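Local coordinates for protein thiamine monophosphate kinase (PDB 1VQV) that catalyses the ATP-dependent, magnesium-dependent phosphorylation of thiamine monophosphate to thiamine diphosphate, the active form of vitamin B1, at residues B[39-44]-B[66-71]; B[77-82]-B[190-195]. All blocks are in the same frame, centred on the assembly; numbering follows the deposited sequence.

Contact 1: B[39-44]-B[66-71]; sequences LLTTDV and SVNVSD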
ATOM      1  N   LEU B  39     -13.801   1.718   1.399  1.00 53.44           N
ATOM      2  CA  LEU B  39     -13.026   1.389   2.575  1.00 52.30           C
ATOM      3  C   LEU B  39     -11.601   1.124   2.124  1.00 52.65           C
ATOM      4  O   LEU B  39     -11.343   0.238   1.307  1.00 51.30           O
ATOM      5  CB  LEU B  39     -13.627   0.170   3.276  1.00 51.79           C
ATOM      6  CG  LEU B  39     -15.056   0.358   3.794  1.00 51.80           C
ATOM      7  CD1 LEU B  39     -15.536  -0.915   4.465  1.00 51.43           C
ATOM      8  CD2 LEU B  39     -15.100   1.524   4.772  1.00 52.15           C
ATOM      9  N   LEU B  40     -10.686   1.931   2.638  1.00 51.59           N
ATOM     10  CA  LEU B  40      -9.294   1.794   2.298  1.00 51.87           C
ATOM     11  C   LEU B  40      -8.574   1.100   3.446  1.00 52.88           C
ATOM     12  O   LEU B  40      -8.717   1.481   4.619  1.00 51.95           O
ATOM     13  CB  LEU B  40      -8.694   3.167   2.044  1.00 53.17           C
ATOM     14  CG  LEU B  40      -9.500   4.034   1.073  1.00 53.84           C
ATOM     15  CD1 LEU B  40      -8.796   5.376   0.909  1.00 53.53           C
ATOM     16  CD2 LEU B  40      -9.663   3.337  -0.265  1.00 53.27           C
ATOM     17  N   THR B  41      -7.818   0.063   3.095  1.00 53.29           N
ATOM     18  CA  THR B  41      -7.064  -0.708   4.068  1.00 53.99           C
ATOM     19  C   THR B  41      -5.686  -1.136   3.553  1.00 54.61           C
ATOM     20  O   THR B  41      -5.460  -1.265   2.347  1.00 53.48           O
ATOM     21  CB  THR B  41      -7.846  -1.998   4.516  1.00 54.60           C
ATOM     22  OG1 THR B  41      -7.169  -2.612   5.625  1.00 54.64           O
ATOM     23  CG2 THR B  41      -7.936  -3.015   3.378  1.00 53.75           C
ATOM     24  N   THR B  42      -4.767  -1.336   4.494  1.00 55.59           N
ATOM     25  CA  THR B  42      -3.413  -1.803   4.207  1.00 57.69           C
ATOM     26  C   THR B  42      -2.955  -2.730   5.342  1.00 57.72           C
ATOM     27  O   THR B  42      -3.358  -2.560   6.491  1.00 58.13           O
ATOM     28  CB  THR B  42      -2.391  -0.621   4.053  1.00 56.95           C
ATOM     29  OG1 THR B  42      -1.075  -1.156   3.875  1.00 58.52           O
ATOM     30  CG2 THR B  42      -2.389   0.286   5.282  1.00 57.50           C
ATOM     31  N   ASP B  43      -2.150  -3.732   5.001  1.00 58.58           N
ATOM     32  CA  ASP B  43      -1.599  -4.657   5.983  1.00 59.87           C
ATOM     33  C   ASP B  43      -0.220  -5.078   5.485  1.00 58.42           C
ATOM     34  O   ASP B  43       0.101  -4.916   4.301  1.00 56.91           O
ATOM     35  CB  ASP B  43      -2.493  -5.888   6.166  1.00 64.18           C
ATOM     36  CG  ASP B  43      -2.446  -6.828   4.974  1.00 69.74           C
ATOM     37  OD1 ASP B  43      -2.561  -6.326   3.834  1.00 72.31           O
ATOM     38  OD2 ASP B  43      -2.305  -8.065   5.168  1.00 72.51           O
ATOM     39  N   VAL B  44       0.600  -5.609   6.386  1.00 56.40           N
ATOM     40  CA  VAL B  44       1.932  -6.023   5.992  1.00 54.38           C
ATOM     41  C   VAL B  44       2.351  -7.350   6.601  1.00 54.77           C
ATOM     42  O   VAL B  44       2.003  -7.669   7.736  1.00 55.38           O
ATOM     43  CB  VAL B  44       2.973  -4.908   6.331  1.00 54.00           C
ATOM     44  CG1 VAL B  44       2.998  -4.630   7.813  1.00 53.51           C
ATOM     45  CG2 VAL B  44       4.356  -5.303   5.827  1.00 54.25           C
ATOM     46  N   SER B  66      -6.405 -12.284   2.577  1.00 46.67           N
ATOM     47  CA  SER B  66      -7.359 -12.499   3.652  1.00 48.25           C
ATOM     48  C   SER B  66      -7.301 -11.517   4.814  1.00 47.92           C
ATOM     49  O   SER B  66      -8.337 -11.168   5.359  1.00 48.04           O
ATOM     50  CB  SER B  66      -7.243 -13.927   4.192  1.00 49.91           C
ATOM     51  OG  SER B  66      -7.900 -14.843   3.331  1.00 51.83           O
ATOM     52  N   VAL B  67      -6.117 -11.073   5.213  1.00 47.46           N
ATOM     53  CA  VAL B  67      -6.053 -10.146   6.326  1.00 48.18           C
ATOM     54  C   VAL B  67      -6.765  -8.850   5.953  1.00 49.20           C
ATOM     55  O   VAL B  67      -7.561  -8.323   6.732  1.00 50.74           O
ATOM     56  CB  VAL B  67      -4.599  -9.843   6.739  1.00 47.67           C
ATOM     57  CG1 VAL B  67      -4.578  -8.831   7.871  1.00 46.54           C
ATOM     58  CG2 VAL B  67      -3.917 -11.123   7.189  1.00 47.79           C
ATOM     59  N   ASN B  68      -6.501  -8.334   4.759  1.00 48.82           N
ATOM     60  CA  ASN B  68      -7.145  -7.100   4.345  1.00 49.12           C
ATOM     61  C   ASN B  68      -8.642  -7.235   4.187  1.00 49.47           C
ATOM     62  O   ASN B  68      -9.385  -6.298   4.462  1.00 50.92           O
ATOM     63  CB  ASN B  68      -6.553  -6.585   3.041  1.00 48.26           C
ATOM     64  CG  ASN B  68      -5.314  -5.797   3.268  1.00 48.48           C
ATOM     65  OD1 ASN B  68      -5.204  -5.101   4.265  1.00 49.15           O
ATOM     66  ND2 ASN B  68      -4.371  -5.887   2.350  1.00 47.97           N
ATOM     67  N   VAL B  69      -9.083  -8.403   3.737  1.00 49.35           N
ATOM     68  CA  VAL B  69     -10.504  -8.661   3.539  1.00 48.57           C
ATOM     69  C   VAL B  69     -11.249  -8.696   4.883  1.00 47.68           C
ATOM     70  O   VAL B  69     -12.381  -8.242   4.983  1.00 47.58           O
ATOM     71  CB  VAL B  69     -10.715 -10.007   2.780  1.00 48.45           C
ATOM     72  CG1 VAL B  69     -12.189 -10.323   2.681  1.00 46.10           C
ATOM     73  CG2 VAL B  69     -10.104  -9.928   1.388  1.00 46.73           C
ATOM     74  N   SER B  70     -10.593  -9.224   5.911  1.00 47.49           N
ATOM     75  CA  SER B  70     -11.182  -9.323   7.236  1.00 49.01           C
ATOM     76  C   SER B  70     -11.485  -7.984   7.889  1.00 51.19           C
ATOM     77  O   SER B  70     -12.317  -7.910   8.787  1.00 52.73           O
ATOM     78  CB  SER B  70     -10.279 -10.138   8.157  1.00 47.30           C
ATOM     79  OG  SER B  70     -10.378 -11.514   7.846  1.00 49.57           O
ATOM     80  N   ASP B  71     -10.794  -6.939   7.441  1.00 52.65           N
ATOM     81  CA  ASP B  71     -10.993  -5.594   7.953  1.00 53.40           C
ATOM     82  C   ASP B  71     -12.137  -4.929   7.217  1.00 52.48           C
ATOM     83  O   ASP B  71     -12.961  -4.243   7.829  1.00 53.13           O
ATOM     84  CB  ASP B  71      -9.734  -4.768   7.763  1.00 57.33           C
ATOM     85  CG  ASP B  71      -8.596  -5.269   8.593  1.00 60.48           C
ATOM     86  OD1 ASP B  71      -8.792  -5.410   9.824  1.00 62.51           O
ATOM     87  OD2 ASP B  71      -7.511  -5.525   8.015  1.00 63.94           O
TER
HETATM   88  O   HOH W   1      -5.392  -4.639   6.939  1.00 51.23           O
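D43 on the strand and N68 on the helix pack side by side, with T41 and V67 flanking them. Strand 39-44 crosses helix 66-71 at an angle of 144° between their directions, and the backbones come nearest at D43 and N68, whose CA atoms are 6.3 Å apart. Every second strand residue, T41 and then D43, turns its side chain to the helix. This half is the closely packed one, with D43 and N68 buried. The first torsion of D43 (chi1 72°) sets its carboxylate between its own backbone N and carbonyl carbon, its plane turned 73° from that of the N68 amide; OD1 and the amide are modelled too close for their pairing to be trusted. D43 OD2 lies over V67 CB at 3.3 Å, so valine offers an apolar wall to that side of the acid. N68 ND2 has a weak hydrogen bond to V130 O in strand 127-136. T41 divides its branches: the methyl CG2 packs 3.8 Å from N68 CB, while the hydroxyl serves the looser, watery side. There one water lies 3.0 Å from T41 OG1, 2.7 Å from N68 OD1 and 2.5 Å from D71 OD2. Threonine suits its place with a methyl for packing and a hydroxyl for water, asparagine with a carbonyl oxygen and an N-H, aspartate with a carboxylate for water and metal. T41, D43 and D71 are magnesium ligands, as is T42; with D43 OD2 and D71 OD2 6.5 Å apart, the like charges are probably balanced by bound cations.

Contact 2: B[77-82]-B[190-195]; sequences GLPKWA and ARIDYV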
ATOM      1  N   GLY B  77     -18.381  -4.034   4.548  1.00 54.35           N
ATOM      2  CA  GLY B  77     -18.078  -3.759   3.160  1.00 53.11           C
ATOM      3  C   GLY B  77     -17.603  -4.982   2.422  1.00 53.09           C
ATOM      4  O   GLY B  77     -17.239  -5.975   3.037  1.00 53.98           O
ATOM      5  N   LEU B  78     -17.622  -4.909   1.098  1.00 52.92           N
ATOM      6  CA  LEU B  78     -17.161  -6.009   0.264  1.00 53.40           C
ATOM      7  C   LEU B  78     -15.848  -5.620  -0.434  1.00 54.19           C
ATOM      8  O   LEU B  78     -15.700  -4.493  -0.905  1.00 55.52           O
ATOM      9  CB  LEU B  78     -18.235  -6.384  -0.767  1.00 51.88           C
ATOM     10  CG  LEU B  78     -19.423  -7.213  -0.269  1.00 50.48           C
ATOM     11  CD1 LEU B  78     -20.382  -7.479  -1.402  1.00 47.43           C
ATOM     12  CD2 LEU B  78     -18.917  -8.525   0.301  1.00 49.56           C
ATOM     13  N   PRO B  79     -14.871  -6.545  -0.479  1.00 55.32           N
ATOM     14  CA  PRO B  79     -13.557  -6.335  -1.108  1.00 54.59           C
ATOM     15  C   PRO B  79     -13.663  -6.232  -2.625  1.00 54.63           C
ATOM     16  O   PRO B  79     -14.206  -7.123  -3.267  1.00 55.25           O
ATOM     17  CB  PRO B  79     -12.769  -7.568  -0.674  1.00 55.19           C
ATOM     18  CG  PRO B  79     -13.826  -8.625  -0.628  1.00 54.13           C
ATOM     19  CD  PRO B  79     -14.973  -7.912   0.063  1.00 54.78           C
ATOM     20  N   LYS B  80     -13.133  -5.148  -3.189  1.00 54.90           N
ATOM     21  CA  LYS B  80     -13.179  -4.925  -4.632  1.00 53.35           C
ATOM     22  C   LYS B  80     -11.825  -4.948  -5.343  1.00 52.76           C
ATOM     23  O   LYS B  80     -11.596  -5.800  -6.207  1.00 53.41           O
ATOM     24  CB  LYS B  80     -13.897  -3.608  -4.930  1.00 56.27           C
ATOM     25  CG  LYS B  80     -15.400  -3.621  -4.584  1.00 60.07           C
ATOM     26  CD  LYS B  80     -16.188  -4.552  -5.525  1.00 62.58           C
ATOM     27  CE  LYS B  80     -16.189  -4.014  -6.952  1.00 64.97           C
ATOM     28  NZ  LYS B  80     -16.715  -5.010  -7.932  1.00 66.54           N
ATOM     29  N   TRP B  81     -10.918  -4.044  -4.982  1.00 52.15           N
ATOM     30  CA  TRP B  81      -9.610  -3.985  -5.657  1.00 50.73           C
ATOM     31  C   TRP B  81      -8.414  -4.100  -4.725  1.00 49.88           C
ATOM     32  O   TRP B  81      -8.464  -3.682  -3.575  1.00 49.16           O
ATOM     33  CB  TRP B  81      -9.493  -2.682  -6.468  1.00 49.88           C
ATOM     34  CG  TRP B  81     -10.653  -2.460  -7.373  1.00 49.17           C
ATOM     35  CD1 TRP B  81     -10.955  -3.160  -8.507  1.00 49.72           C
ATOM     36  CD2 TRP B  81     -11.754  -1.584  -7.136  1.00 49.78           C
ATOM     37  NE1 TRP B  81     -12.188  -2.784  -8.983  1.00 50.26           N
ATOM     38  CE2 TRP B  81     -12.703  -1.818  -8.161  1.00 50.97           C
ATOM     39  CE3 TRP B  81     -12.039  -0.624  -6.147  1.00 50.57           C
ATOM     40  CZ2 TRP B  81     -13.918  -1.132  -8.225  1.00 50.52           C
ATOM     41  CZ3 TRP B  81     -13.247   0.058  -6.208  1.00 50.46           C
ATOM     42  CH2 TRP B  81     -14.172  -0.200  -7.243  1.00 51.30           C
ATOM     43  N   ALA B  82      -7.323  -4.647  -5.246  1.00 49.84           N
ATOM     44  CA  ALA B  82      -6.122  -4.820  -4.451  1.00 49.63           C
ATOM     45  C   ALA B  82      -4.821  -4.486  -5.185  1.00 50.16           C
ATOM     46  O   ALA B  82      -4.669  -4.770  -6.377  1.00 50.60           O
ATOM     47  CB  ALA B  82      -6.067  -6.242  -3.937  1.00 49.48           C
ATOM     48  N   ALA B 190     -11.510 -15.129   5.925  1.00 47.66           N
ATOM     49  CA  ALA B 190     -12.237 -13.969   6.404  1.00 47.20           C
ATOM     50  C   ALA B 190     -13.710 -14.345   6.425  1.00 47.35           C
ATOM     51  O   ALA B 190     -14.178 -15.102   5.570  1.00 45.99           O
ATOM     52  CB  ALA B 190     -12.003 -12.783   5.488  1.00 46.39           C
ATOM     53  N   ARG B 191     -14.432 -13.808   7.401  1.00 46.20           N
ATOM     54  CA  ARG B 191     -15.846 -14.089   7.555  1.00 46.45           C
ATOM     55  C   ARG B 191     -16.665 -13.301   6.571  1.00 47.14           C
ATOM     56  O   ARG B 191     -17.619 -12.625   6.937  1.00 46.32           O
ATOM     57  CB  ARG B 191     -16.268 -13.756   8.975  1.00 46.57           C
ATOM     58  CG  ARG B 191     -15.463 -14.520   9.983  1.00 47.28           C
ATOM     59  CD  ARG B 191     -15.335 -15.958   9.548  1.00 48.74           C
ATOM     60  NE  ARG B 191     -15.874 -16.850  10.563  1.00 54.55           N
ATOM     61  CZ  ARG B 191     -17.014 -17.516  10.452  1.00 52.70           C
ATOM     62  NH1 ARG B 191     -17.755 -17.409   9.357  1.00 53.03           N
ATOM     63  NH2 ARG B 191     -17.416 -18.277  11.453  1.00 53.14           N
ATOM     64  N   ILE B 192     -16.299 -13.409   5.303  1.00 48.25           N
ATOM     65  CA  ILE B 192     -16.988 -12.665   4.275  1.00 49.64           C
ATOM     66  C   ILE B 192     -18.439 -13.080   4.228  1.00 48.86           C
ATOM     67  O   ILE B 192     -19.256 -12.438   3.562  1.00 50.98           O
ATOM     68  CB  ILE B 192     -16.325 -12.857   2.895  1.00 50.21           C
ATOM     69  CG1 ILE B 192     -16.996 -11.907   1.901  1.00 50.31           C
ATOM     70  CG2 ILE B 192     -16.386 -14.327   2.476  1.00 49.26           C
ATOM     71  CD1 ILE B 192     -16.333 -11.813   0.567  1.00 54.05           C
ATOM     72  N   ASP B 193     -18.748 -14.145   4.964  1.00 48.39           N
ATOM     73  CA  ASP B 193     -20.104 -14.688   5.076  1.00 47.81           C
ATOM     74  C   ASP B 193     -20.956 -13.957   6.134  1.00 46.87           C
ATOM     75  O   ASP B 193     -22.103 -14.305   6.362  1.00 46.27           O
ATOM     76  CB  ASP B 193     -20.034 -16.192   5.395  1.00 45.00           C
ATOM     77  CG  ASP B 193     -19.378 -16.491   6.740  1.00 47.09           C
ATOM     78  OD1 ASP B 193     -18.423 -15.805   7.144  1.00 47.96           O
ATOM     79  OD2 ASP B 193     -19.801 -17.447   7.407  1.00 49.89           O
ATOM     80  N   TYR B 194     -20.381 -12.934   6.756  1.00 47.55           N
ATOM     81  CA  TYR B 194     -21.056 -12.135   7.774  1.00 48.88           C
ATOM     82  C   TYR B 194     -21.346 -10.733   7.252  1.00 50.21           C
ATOM     83  O   TYR B 194     -21.859  -9.881   7.987  1.00 48.47           O
ATOM     84  CB  TYR B 194     -20.166 -11.969   9.000  1.00 47.46           C
ATOM     85  CG  TYR B 194     -20.296 -13.031  10.045  1.00 49.19           C
ATOM     86  CD1 TYR B 194     -19.846 -14.322   9.813  1.00 50.04           C
ATOM     87  CD2 TYR B 194     -20.869 -12.735  11.283  1.00 50.63           C
ATOM     88  CE1 TYR B 194     -19.962 -15.296  10.783  1.00 52.02           C
ATOM     89  CE2 TYR B 194     -20.992 -13.699  12.261  1.00 52.72           C
ATOM     90  CZ  TYR B 194     -20.538 -14.977  12.008  1.00 53.57           C
ATOM     91  OH  TYR B 194     -20.666 -15.924  12.993  1.00 55.29           O
ATOM     92  N   VAL B 195     -21.000 -10.475   5.999  1.00 51.47           N
ATOM     93  CA  VAL B 195     -21.208  -9.140   5.478  1.00 54.76           C
ATOM     94  C   VAL B 195     -22.652  -8.703   5.585  1.00 53.54           C
ATOM     95  O   VAL B 195     -22.929  -7.683   6.213  1.00 52.32           O
ATOM     96  CB  VAL B 195     -20.668  -9.003   4.022  1.00 57.08           C
ATOM     97  CG1 VAL B 195     -21.401  -7.904   3.266  1.00 57.55           C
ATOM     98  CG2 VAL B 195     -19.180  -8.643   4.077  1.00 57.18           C
TER
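V195 and I192 of segment 190-195 reach residues G77 to P79 of strand 77-88, which they meet through apolar contacts. The V195 side chain can be followed outward. Its CB stands 4.1 Å from L78 CD2, already in contact. Of its two methyls, CG1 goes anti to the backbone N (chi1 154°) and lies obliquely across the end of L78, 3.9 Å from CD2 and close to CG as well. CG2 divides its contacts between the same L78 CD2, at 3.8 Å, and the carbonyl oxygen of G77, at 3.5 Å. The branched valine thus covers both a leucine tip and a piece of bare backbone. Replacing V195 by an alanine would probably leave the L78 methyl with a gap beside it and the G77 carbonyl without its apolar cover. I192 adds length where V195 adds breadth: its extended chain (chi1 -173°, chi2 171°) carries CD1 to 4.2 Å from P79 CD, with L78 CD2 equally near. The compact, puckered proline ring offers CD to that methyl. Behind these apolar tips the turn, an inverse gamma turn centred on R191, carries a salt bridge, R191 NH1 to D193 OD1 at 2.8 Å, and R191 has a second acidic partner in D278. I73 of helix 57-73 packs on P79 and V195 alike. The arrangement is plain apolar packing between parts of the fold: the segment leading into helix 195-201 rests against strand 77-88 of the four-stranded sheet, within the PurM-like N-terminal family region, and helix 57-73 joins in through I73.

How the contacts relate
Helix 57-73, which supplies 66-71 to contact 1, is followed in the chain by strand 77-88, which opens contact 2, and strands 38-46 and 77-88 belong to one four-stranded sheet. The two contacts have centres about 9 Å apart and touch: A190 CB packs 3.7 Å from V69 CG1, and L39 CD1 lies 4.0 Å from G77 CA. Contact 1 forms part of the magnesium site, where D27 and D207 sit close to D71. Contact 2 is set back from it, G77 lying about 7 Å from the side chain of D27. The second subunit meets the same sheet, L40 packing on W81 of the neighbouring subunit, consistent with the homodimer.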